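Side-chain contacts in protein F2 like fibronectin-binding protein (Streptococcus pneumoniae, PDB 5A0N), which probably serves as a surface adhesin, carrying an N-terminal domain with an internal thioester of the kind that mediates covalent binding to the host: residues A[26-29]-A[34-37]; A[37-42]-A[62-67]; A[137-142]-A[173-178]. One frame throughout, in Å; residues are numbered along the deposited sequence.

Contact 1 (A[26-29]-A[34-37])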
loop_
_atom_site.group_PDB
_atom_site.type_symbol
_atom_site.label_atom_id
_atom_site.label_comp_id
_atom_site.label_asym_id
_atom_site.label_seq_id
_atom_site.Cartn_x
_atom_site.Cartn_y
_atom_site.Cartn_z
ATOM N N GLU A 26 5.347 -12.289 2.438
ATOM C CA GLU A 26 6.233 -12.672 3.547
ATOM C C GLU A 26 5.628 -13.872 4.251
ATOM O O GLU A 26 4.420 -14.074 4.289
ATOM C CB GLU A 26 6.423 -11.570 4.577
ATOM C CG GLU A 26 7.031 -10.263 4.081
ATOM C CD GLU A 26 8.476 -10.328 3.699
ATOM O OE1 GLU A 26 9.160 -11.328 4.003
ATOM O OE2 GLU A 26 8.970 -9.343 3.126
ATOM N N LYS A 27 6.496 -14.643 4.878
ATOM C CA LYS A 27 6.074 -15.665 5.829
ATOM C C LYS A 27 5.645 -15.020 7.134
ATOM O O LYS A 27 6.316 -14.103 7.634
ATOM C CB LYS A 27 7.237 -16.603 6.098
ATOM C CG LYS A 27 7.756 -17.363 4.907
ATOM C CD LYS A 27 8.919 -18.256 5.286
ATOM C CE LYS A 27 9.483 -19.035 4.129
ATOM N NZ LYS A 27 10.621 -19.885 4.597
ATOM N N LEU A 28 4.538 -15.490 7.700
ATOM C CA LEU A 28 4.243 -15.201 9.105
ATOM C C LEU A 28 5.064 -16.095 10.024
ATOM O O LEU A 28 5.442 -15.671 11.111
ATOM C CB LEU A 28 2.758 -15.291 9.448
ATOM C CG LEU A 28 1.972 -13.989 9.258
ATOM C CD1 LEU A 28 1.996 -13.556 7.800
ATOM C CD2 LEU A 28 0.539 -14.155 9.766
ATOM N N TYR A 29 5.341 -17.323 9.569
ATOM C CA TYR A 29 6.151 -18.283 10.338
ATOM C C TYR A 29 7.130 -18.903 9.357
ATOM O O TYR A 29 6.762 -19.272 8.227
ATOM C CB TYR A 29 5.244 -19.329 11.036
ATOM C CG TYR A 29 4.312 -18.665 11.984
ATOM C CD1 TYR A 29 4.729 -18.236 13.227
ATOM C CD2 TYR A 29 3.023 -18.326 11.573
ATOM C CE1 TYR A 29 3.884 -17.531 14.056
ATOM C CE2 TYR A 29 2.180 -17.620 12.400
ATOM C CZ TYR A 29 2.603 -17.236 13.652
ATOM O OH TYR A 29 1.747 -16.543 14.475
ATOM N N ALA A 34 5.343 -18.516 2.192
ATOM C CA ALA A 34 4.986 -17.118 2.265
ATOM C C ALA A 34 3.577 -16.878 1.752
ATOM O O ALA A 34 3.097 -17.561 0.859
ATOM C CB ALA A 34 5.988 -16.294 1.465
ATOM N N THR A 35 2.951 -15.840 2.303
ATOM C CA THR A 35 1.630 -15.410 1.910
ATOM C C THR A 35 1.670 -13.925 1.528
ATOM O O THR A 35 2.579 -13.189 1.933
ATOM C CB THR A 35 0.604 -15.657 3.030
ATOM O OG1 THR A 35 1.123 -15.217 4.283
ATOM C CG2 THR A 35 0.251 -17.132 3.130
ATOM N N TYR A 36 0.676 -13.501 0.767
ATOM C CA TYR A 36 0.496 -12.085 0.424
ATOM C C TYR A 36 -0.321 -11.453 1.540
ATOM O O TYR A 36 -1.481 -11.818 1.746
ATOM C CB TYR A 36 -0.196 -11.939 -0.940
ATOM C CG TYR A 36 -0.067 -10.514 -1.461
ATOM C CD1 TYR A 36 -0.842 -9.495 -0.959
ATOM C CD2 TYR A 36 0.867 -10.201 -2.408
ATOM C CE1 TYR A 36 -0.675 -8.175 -1.373
ATOM C CE2 TYR A 36 1.049 -8.896 -2.820
ATOM C CZ TYR A 36 0.299 -7.881 -2.300
ATOM O OH TYR A 36 0.511 -6.583 -2.727
ATOM N N ASN A 37 0.280 -10.499 2.269
ATOM C CA ASN A 37 -0.259 -10.041 3.548
ATOM C C ASN A 37 -0.779 -8.607 3.552
ATOM O O ASN A 37 -1.109 -8.079 4.598
ATOM C CB ASN A 37 0.748 -10.229 4.682
ATOM C CG ASN A 37 1.310 -11.632 4.687
ATOM O OD1 ASN A 37 0.572 -12.605 4.458
ATOM N ND2 ASN A 37 2.589 -11.746 4.926
HETATM O O HOH W 1 2.972 -17.085 5.448
#
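N37 turns its amide back onto E26 and L28, beside the E26–T35 pair. Its CB points toward the other segment. The first torsion (chi1 -50°) sets CG anti to its own carbonyl carbon, and this brings the amide to E26 O. CG then lies 3.7 Å from L28 CD1, but L28 was modelled in two conformers, so this touch is doubtful. The N37 and L28 side chains run antiparallel alongside one another.

At the tip the amide divides its work. N37 OD1 accepts a bond of 2.7 Å from T35 OG1, which comes in the carbonyl plane on a lone pair. N37 ND2 donates to E26 O at 3.0 Å, and to L22 O as well. Both ends of the amide are thus engaged, which fixes its flip.

E26 and T35 form an antiparallel hydrogen-bonded pair. E26 N donates to T35 O at 3.0 Å, and T35 N returns a bond of 3.0 Å to E26 O. That oxygen therefore accepts twice, from T35 N and N37 ND2, which approach it from opposite faces of its plane. A water adds a bridge: it accepts from L28 N at 3.2 Å and donates to T35 OG1. K27 CG lies 3.8 Å from A34 N, while the K27 ammonium goes to S30 O.

The chemistry is mainly polar, in keeping with a surface position. The pairing of two very short strands, 25-26 and 35-36, is reinforced by the asparagine amide, a second donor on E26 O, and the T35 hydroxyl steadies that amide.

Contact 2 (A[37-42]-A[62-67]); sequences NNLTVI and RFPSFT
I42 lays its terminal methyl over one face of the F66 ring. I42 CD1 sits 4.0 Å from the ring centroid, 25° off the normal, a CH-pi contact. The methyl is shifted toward the rim, and its nearest ring atom is F66 CE2 at 3.6 Å. The isoleucine chain stands roughly perpendicular to the phenylalanine side chain. I42 CG1 stands between the backbone N and the carbonyl carbon (chi1 64°), and the chain then extends so that CD1 meets the ring. With CG anti to the backbone N (chi1 -166°), the F66 ring comes to lie against I42 CD1.

A second apolar touch lies nearer the start of 37-42. L39 CD2 meets P64 CG at 3.9 Å, again crosswise. All four residues are buried.

The next shell holds these groups in place. H47 meets the F66 ring edge-to-face, and the Y20 ring also packs on it. Y20 and N49 flank I42. P64 rests on S21 and Q209, and L39 touches Q144 of helix 132-152.

The backbone ahead of I42 is a tight turn. T40 N donates to N37 O at 3.1 Å, and the two residues between, N38 and L39, both have left-handed backbone angles. T40 pairs with L22, just past strand 19-21, and V41 with S50 of strand 49-51, so the chain joins the sheet on both flanks.

This is a three-stranded antiparallel sheet with strand 41-43 in the middle. The loop 62-67 packs on it, F66 against I42 of the central strand and P64 against L39 in the turn before it.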
loop_
_atom_site.group_PDB
_atom_site.type_symbol
_atom_site.label_atom_id
_atom_site.label_comp_id
_atom_site.label_asym_id
_atom_site.label_seq_id
_atom_site.Cartn_x
_atom_site.Cartn_y
_atom_site.Cartn_z
ATOM N N ASN A 37 0.280 -10.499 2.269
ATOM C CA ASN A 37 -0.259 -10.041 3.548
ATOM C C ASN A 37 -0.779 -8.607 3.552
ATOM O O ASN A 37 -1.109 -8.079 4.598
ATOM C CB ASN A 37 0.748 -10.229 4.682
ATOM C CG ASN A 37 1.310 -11.632 4.687
ATOM O OD1 ASN A 37 0.572 -12.605 4.458
ATOM N ND2 ASN A 37 2.589 -11.746 4.926
ATOM N N ASN A 38 -0.832 -7.960 2.370
ATOM C CA ASN A 38 -1.469 -6.656 2.191
ATOM C C ASN A 38 -0.832 -5.535 2.988
ATOM O O ASN A 38 -1.440 -4.489 3.174
ATOM C CB ASN A 38 -2.950 -6.729 2.457
ATOM C CG ASN A 38 -3.720 -7.449 1.376
ATOM O OD1 ASN A 38 -3.208 -7.857 0.342
ATOM N ND2 ASN A 38 -5.016 -7.572 1.591
ATOM N N LEU A 39 0.389 -5.754 3.473
ATOM C CA LEU A 39 1.061 -4.789 4.343
ATOM C C LEU A 39 0.217 -4.394 5.538
ATOM O O LEU A 39 0.321 -3.297 6.056
ATOM C CB LEU A 39 1.620 -3.596 3.561
ATOM C CG LEU A 39 2.814 -3.930 2.671
ATOM C CD1 LEU A 39 2.927 -2.966 1.471
ATOM C CD2 LEU A 39 4.125 -3.973 3.475
ATOM N N THR A 40 -0.593 -5.344 6.016
ATOM C CA THR A 40 -1.349 -5.103 7.243
ATOM C C THR A 40 -0.444 -4.548 8.322
ATOM O O THR A 40 0.667 -5.056 8.531
ATOM C CB THR A 40 -1.990 -6.412 7.732
ATOM O OG1 THR A 40 -2.874 -6.895 6.710
ATOM C CG2 THR A 40 -2.726 -6.274 9.035
ATOM N N VAL A 41 -0.931 -3.545 9.057
ATOM C CA VAL A 41 -0.166 -2.911 10.117
ATOM C C VAL A 41 -0.822 -3.299 11.438
ATOM O O VAL A 41 -2.063 -3.291 11.559
ATOM C CB VAL A 41 -0.098 -1.382 9.938
ATOM C CG1 VAL A 41 0.788 -0.786 10.999
ATOM C CG2 VAL A 41 0.411 -1.033 8.534
ATOM N N ILE A 42 0.026 -3.656 12.407
ATOM C CA ILE A 42 -0.388 -4.125 13.725
ATOM C C ILE A 42 0.286 -3.303 14.826
ATOM O O ILE A 42 1.381 -2.793 14.655
ATOM C CB ILE A 42 -0.124 -5.635 13.887
ATOM C CG1 ILE A 42 1.385 -5.951 13.820
ATOM C CG2 ILE A 42 -0.910 -6.463 12.885
ATOM C CD1 ILE A 42 1.713 -7.379 14.265
ATOM N N ARG A 62 14.099 -0.955 2.210
ATOM C CA ARG A 62 13.800 -2.249 2.835
ATOM C C ARG A 62 12.307 -2.363 3.086
ATOM O O ARG A 62 11.620 -1.368 3.350
ATOM C CB ARG A 62 14.574 -2.403 4.157
ATOM C CG ARG A 62 16.076 -2.386 4.006
ATOM C CD ARG A 62 16.805 -2.441 5.329
ATOM N NE ARG A 62 16.566 -3.694 6.030
ATOM C CZ ARG A 62 16.848 -3.904 7.304
ATOM N NH1 ARG A 62 17.457 -2.937 8.001
ATOM N NH2 ARG A 62 16.495 -5.061 7.865
ATOM N N PHE A 63 11.786 -3.576 2.969
ATOM C CA PHE A 63 10.362 -3.844 3.204
ATOM C C PHE A 63 10.195 -4.463 4.579
ATOM O O PHE A 63 11.027 -5.273 5.009
ATOM C CB PHE A 63 9.805 -4.813 2.159
ATOM C CG PHE A 63 9.540 -4.230 0.791
ATOM C CD1 PHE A 63 10.192 -3.093 0.293
ATOM C CD2 PHE A 63 8.633 -4.855 -0.035
ATOM C CE1 PHE A 63 9.931 -2.652 -0.977
ATOM C CE2 PHE A 63 8.380 -4.419 -1.291
ATOM C CZ PHE A 63 9.051 -3.328 -1.771
ATOM N N PRO A 64 9.102 -4.126 5.251
ATOM C CA PRO A 64 8.883 -4.645 6.610
ATOM C C PRO A 64 8.323 -6.052 6.627
ATOM O O PRO A 64 7.708 -6.514 5.667
ATOM C CB PRO A 64 7.881 -3.647 7.194
ATOM C CG PRO A 64 7.058 -3.284 5.979
ATOM C CD PRO A 64 8.048 -3.185 4.853
ATOM N N SER A 65 8.526 -6.722 7.763
ATOM C CA SER A 65 7.991 -8.070 7.921
ATOM C C SER A 65 7.883 -8.387 9.412
ATOM O O SER A 65 8.311 -7.619 10.263
ATOM C CB SER A 65 8.905 -9.089 7.225
ATOM O OG SER A 65 10.221 -9.088 7.784
ATOM N N PHE A 66 7.258 -9.525 9.678
ATOM C CA PHE A 66 6.960 -9.952 11.049
ATOM C C PHE A 66 7.067 -11.470 11.143
ATOM O O PHE A 66 6.280 -12.124 11.845
ATOM C CB PHE A 66 5.582 -9.445 11.467
ATOM C CG PHE A 66 5.292 -9.528 12.953
ATOM C CD1 PHE A 66 6.130 -8.928 13.877
ATOM C CD2 PHE A 66 4.168 -10.175 13.421
ATOM C CE1 PHE A 66 5.865 -8.976 15.236
ATOM C CE2 PHE A 66 3.879 -10.221 14.791
ATOM C CZ PHE A 66 4.743 -9.622 15.688
ATOM N N THR A 67 8.048 -12.045 10.475
ATOM C CA THR A 67 8.191 -13.491 10.487
ATOM C C THR A 67 8.572 -14.001 11.889
ATOM O O THR A 67 9.450 -13.434 12.524
ATOM C CB THR A 67 9.248 -13.904 9.454
ATOM O OG1 THR A 67 8.910 -13.347 8.168
ATOM C CG2 THR A 67 9.362 -15.411 9.364
#

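Contact 3 (A[137-142]-A[173-178]); sequences TYFHQV and KKALEM
The first torsion of V142 (chi1 -70°) leaves CG2 between its backbone N and carbonyl carbon, and from there CG2 faces A175. F139, one turn earlier on the same helix, carries its ring away from its backbone N (chi1 -169°), which brings CD1 near the same methyl, A175 CB. That CB points at the partner helix and is approached by both.

V142 CG2 is 4.2 Å from A175 CB, but V142 was modelled in two conformers, so this touch is doubtful. F139 CD1 is 4.3 Å from A175 CB, which approaches the ring obliquely. The backbones come close where these side chains meet: V142 CA and L176 CA are 6.3 Å apart, and F139 CA and A175 CA 7.4 Å. The small alanine side chain suits so short a separation.

Neighbours complete the buried cluster. I179, one turn beyond A175, touches both F139 and V142. I123 and V124 of helix 123-128 pack on F139, and W128 of that helix packs on A175. A polar tie lies beside it: Q172 NE2 donates to Y138 O and to Q141 OE1.

Between the two segments the contact is wholly apolar, made of rather loose van der Waals touches. It joins helices 132-152 and 170-182 inside the helical part of the domain through the fit of side chains, and Q172 adds hydrogen bonds beside it.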
loop_
_atom_site.group_PDB
_atom_site.type_symbol
_atom_site.label_atom_id
_atom_site.label_comp_id
_atom_site.label_asym_id
_atom_site.label_seq_id
_atom_site.Cartn_x
_atom_site.Cartn_y
_atom_site.Cartn_z
ATOM N N THR A 137 -6.233 -9.899 -2.178
ATOM C CA THR A 137 -4.773 -9.768 -2.271
ATOM C C THR A 137 -4.315 -9.441 -3.679
ATOM O O THR A 137 -3.388 -8.650 -3.847
ATOM C CB THR A 137 -4.051 -11.038 -1.770
ATOM O OG1 THR A 137 -4.454 -12.158 -2.560
ATOM C CG2 THR A 137 -4.329 -11.287 -0.276
ATOM N N TYR A 138 -4.919 -10.055 -4.697
ATOM C CA TYR A 138 -4.424 -9.854 -6.066
ATOM C C TYR A 138 -4.676 -8.404 -6.553
ATOM O O TYR A 138 -3.871 -7.853 -7.291
ATOM C CB TYR A 138 -5.008 -10.886 -7.048
ATOM C CG TYR A 138 -4.353 -12.260 -6.948
ATOM C CD1 TYR A 138 -4.593 -13.103 -5.878
ATOM C CD2 TYR A 138 -3.478 -12.703 -7.913
ATOM C CE1 TYR A 138 -3.998 -14.332 -5.803
ATOM C CE2 TYR A 138 -2.887 -13.949 -7.821
ATOM C CZ TYR A 138 -3.154 -14.745 -6.769
ATOM O OH TYR A 138 -2.560 -15.983 -6.692
ATOM N N PHE A 139 -5.769 -7.790 -6.110
ATOM C CA PHE A 139 -6.012 -6.376 -6.450
ATOM C C PHE A 139 -5.080 -5.465 -5.652
ATOM O O PHE A 139 -4.630 -4.447 -6.157
ATOM C CB PHE A 139 -7.474 -5.995 -6.226
ATOM C CG PHE A 139 -7.876 -4.643 -6.784
ATOM C CD1 PHE A 139 -7.556 -4.264 -8.085
ATOM C CD2 PHE A 139 -8.640 -3.764 -6.021
ATOM C CE1 PHE A 139 -7.984 -3.051 -8.596
ATOM C CE2 PHE A 139 -9.062 -2.555 -6.552
ATOM C CZ PHE A 139 -8.735 -2.216 -7.827
ATOM N N HIS A 140 -4.810 -5.816 -4.381
ATOM C CA HIS A 140 -3.824 -5.043 -3.615
ATOM C C HIS A 140 -2.516 -4.975 -4.404
ATOM O O HIS A 140 -1.908 -3.912 -4.535
ATOM C CB HIS A 140 -3.586 -5.677 -2.237
ATOM C CG HIS A 140 -2.655 -4.877 -1.391
ATOM N ND1 HIS A 140 -1.290 -4.919 -1.532
ATOM C CD2 HIS A 140 -2.912 -3.994 -0.392
ATOM C CE1 HIS A 140 -0.745 -4.092 -0.661
ATOM N NE2 HIS A 140 -1.701 -3.513 0.038
ATOM N N GLN A 141 -2.078 -6.119 -4.931
ATOM C CA GLN A 141 -0.780 -6.177 -5.574
ATOM C C GLN A 141 -0.736 -5.276 -6.821
ATOM O O GLN A 141 0.259 -4.590 -7.030
ATOM C CB GLN A 141 -0.435 -7.617 -5.928
ATOM C CG GLN A 141 0.954 -7.777 -6.498
ATOM C CD GLN A 141 1.328 -9.205 -6.770
ATOM O OE1 GLN A 141 0.500 -9.988 -7.225
ATOM N NE2 GLN A 141 2.562 -9.575 -6.402
ATOM N N VAL A 142 -1.771 -5.285 -7.673
ATOM C CA VAL A 142 -1.712 -4.391 -8.854
ATOM C C VAL A 142 -1.820 -2.928 -8.477
ATOM O O VAL A 142 -1.138 -2.088 -9.071
ATOM C CB VAL A 142 -2.704 -4.739 -9.983
ATOM C CG1 VAL A 142 -2.266 -6.023 -10.652
ATOM C CG2 VAL A 142 -4.152 -4.799 -9.494
ATOM N N LYS A 173 -3.940 -8.565 -14.921
ATOM C CA LYS A 173 -3.628 -7.810 -16.127
ATOM C C LYS A 173 -4.837 -6.969 -16.565
ATOM O O LYS A 173 -4.709 -5.796 -16.922
ATOM C CB LYS A 173 -3.147 -8.727 -17.236
ATOM C CG LYS A 173 -1.811 -9.381 -16.909
ATOM C CD LYS A 173 -1.417 -10.395 -17.960
ATOM C CE LYS A 173 -0.135 -11.121 -17.604
ATOM N NZ LYS A 173 0.143 -12.201 -18.561
ATOM N N LYS A 174 -6.036 -7.561 -16.520
ATOM C CA LYS A 174 -7.259 -6.833 -16.853
ATOM C C LYS A 174 -7.468 -5.690 -15.867
ATOM O O LYS A 174 -7.784 -4.563 -16.262
ATOM C CB LYS A 174 -8.468 -7.758 -16.867
ATOM C CG LYS A 174 -8.380 -8.871 -17.895
ATOM C CD LYS A 174 -9.603 -9.777 -17.858
ATOM C CE LYS A 174 -9.506 -10.808 -18.976
ATOM N NZ LYS A 174 -10.472 -11.922 -18.816
ATOM N N ALA A 175 -7.307 -5.961 -14.573
ATOM C CA ALA A 175 -7.496 -4.934 -13.569
ATOM C C ALA A 175 -6.538 -3.771 -13.779
ATOM O O ALA A 175 -6.933 -2.613 -13.569
ATOM C CB ALA A 175 -7.304 -5.504 -12.174
ATOM N N LEU A 176 -5.298 -4.044 -14.145
ATOM C CA LEU A 176 -4.324 -2.965 -14.369
ATOM C C LEU A 176 -4.782 -2.035 -15.502
ATOM O O LEU A 176 -4.618 -0.823 -15.409
ATOM C CB LEU A 176 -2.955 -3.557 -14.649
ATOM C CG LEU A 176 -1.803 -2.565 -14.784
ATOM C CD1 LEU A 176 -1.684 -1.663 -13.580
ATOM C CD2 LEU A 176 -0.536 -3.360 -15.088
ATOM N N GLU A 177 -5.357 -2.604 -16.548
ATOM C CA GLU A 177 -5.861 -1.798 -17.653
ATOM C C GLU A 177 -7.036 -0.942 -17.207
ATOM O O GLU A 177 -7.206 0.198 -17.653
ATOM C CB GLU A 177 -6.223 -2.682 -18.836
ATOM C CG GLU A 177 -4.996 -3.354 -19.388
ATOM C CD GLU A 177 -5.248 -4.447 -20.374
ATOM O OE1 GLU A 177 -6.308 -4.505 -20.935
ATOM O OE2 GLU A 177 -4.342 -5.270 -20.588
ATOM N N MET A 178 -7.894 -1.506 -16.359
ATOM C CA MET A 178 -9.007 -0.726 -15.822
ATOM C C MET A 178 -8.532 0.391 -14.895
ATOM O O MET A 178 -9.017 1.516 -14.982
ATOM C CB MET A 178 -10.020 -1.627 -15.132
ATOM C CG MET A 178 -10.655 -2.640 -16.075
ATOM S SD MET A 178 -11.585 -3.887 -15.124
ATOM C CE MET A 178 -11.649 -5.260 -16.207
#

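In the fold
Contacts 1 and 2 are neighbours, with centres about 9 Å apart. They share N37, where the strand 35-36 of contact 1 gives way to the turn leading into strand 41-43. K27 O and T67 OG1 add a probable hydrogen bond of 2.8 Å between them, and E26 packs on S65. Contact 1 is at the surface, and contact 2 is buried. Contact 3 lies in the helical part, about 20 Å from each of the others by centres. Y36 OH reaches H140 ND1 at 2.7 Å, and N38 packs on T137, so helix 132-152 connects the two regions. The E26 side chain is about 5 Å from a bound MES, probably from the crystallisation liquor.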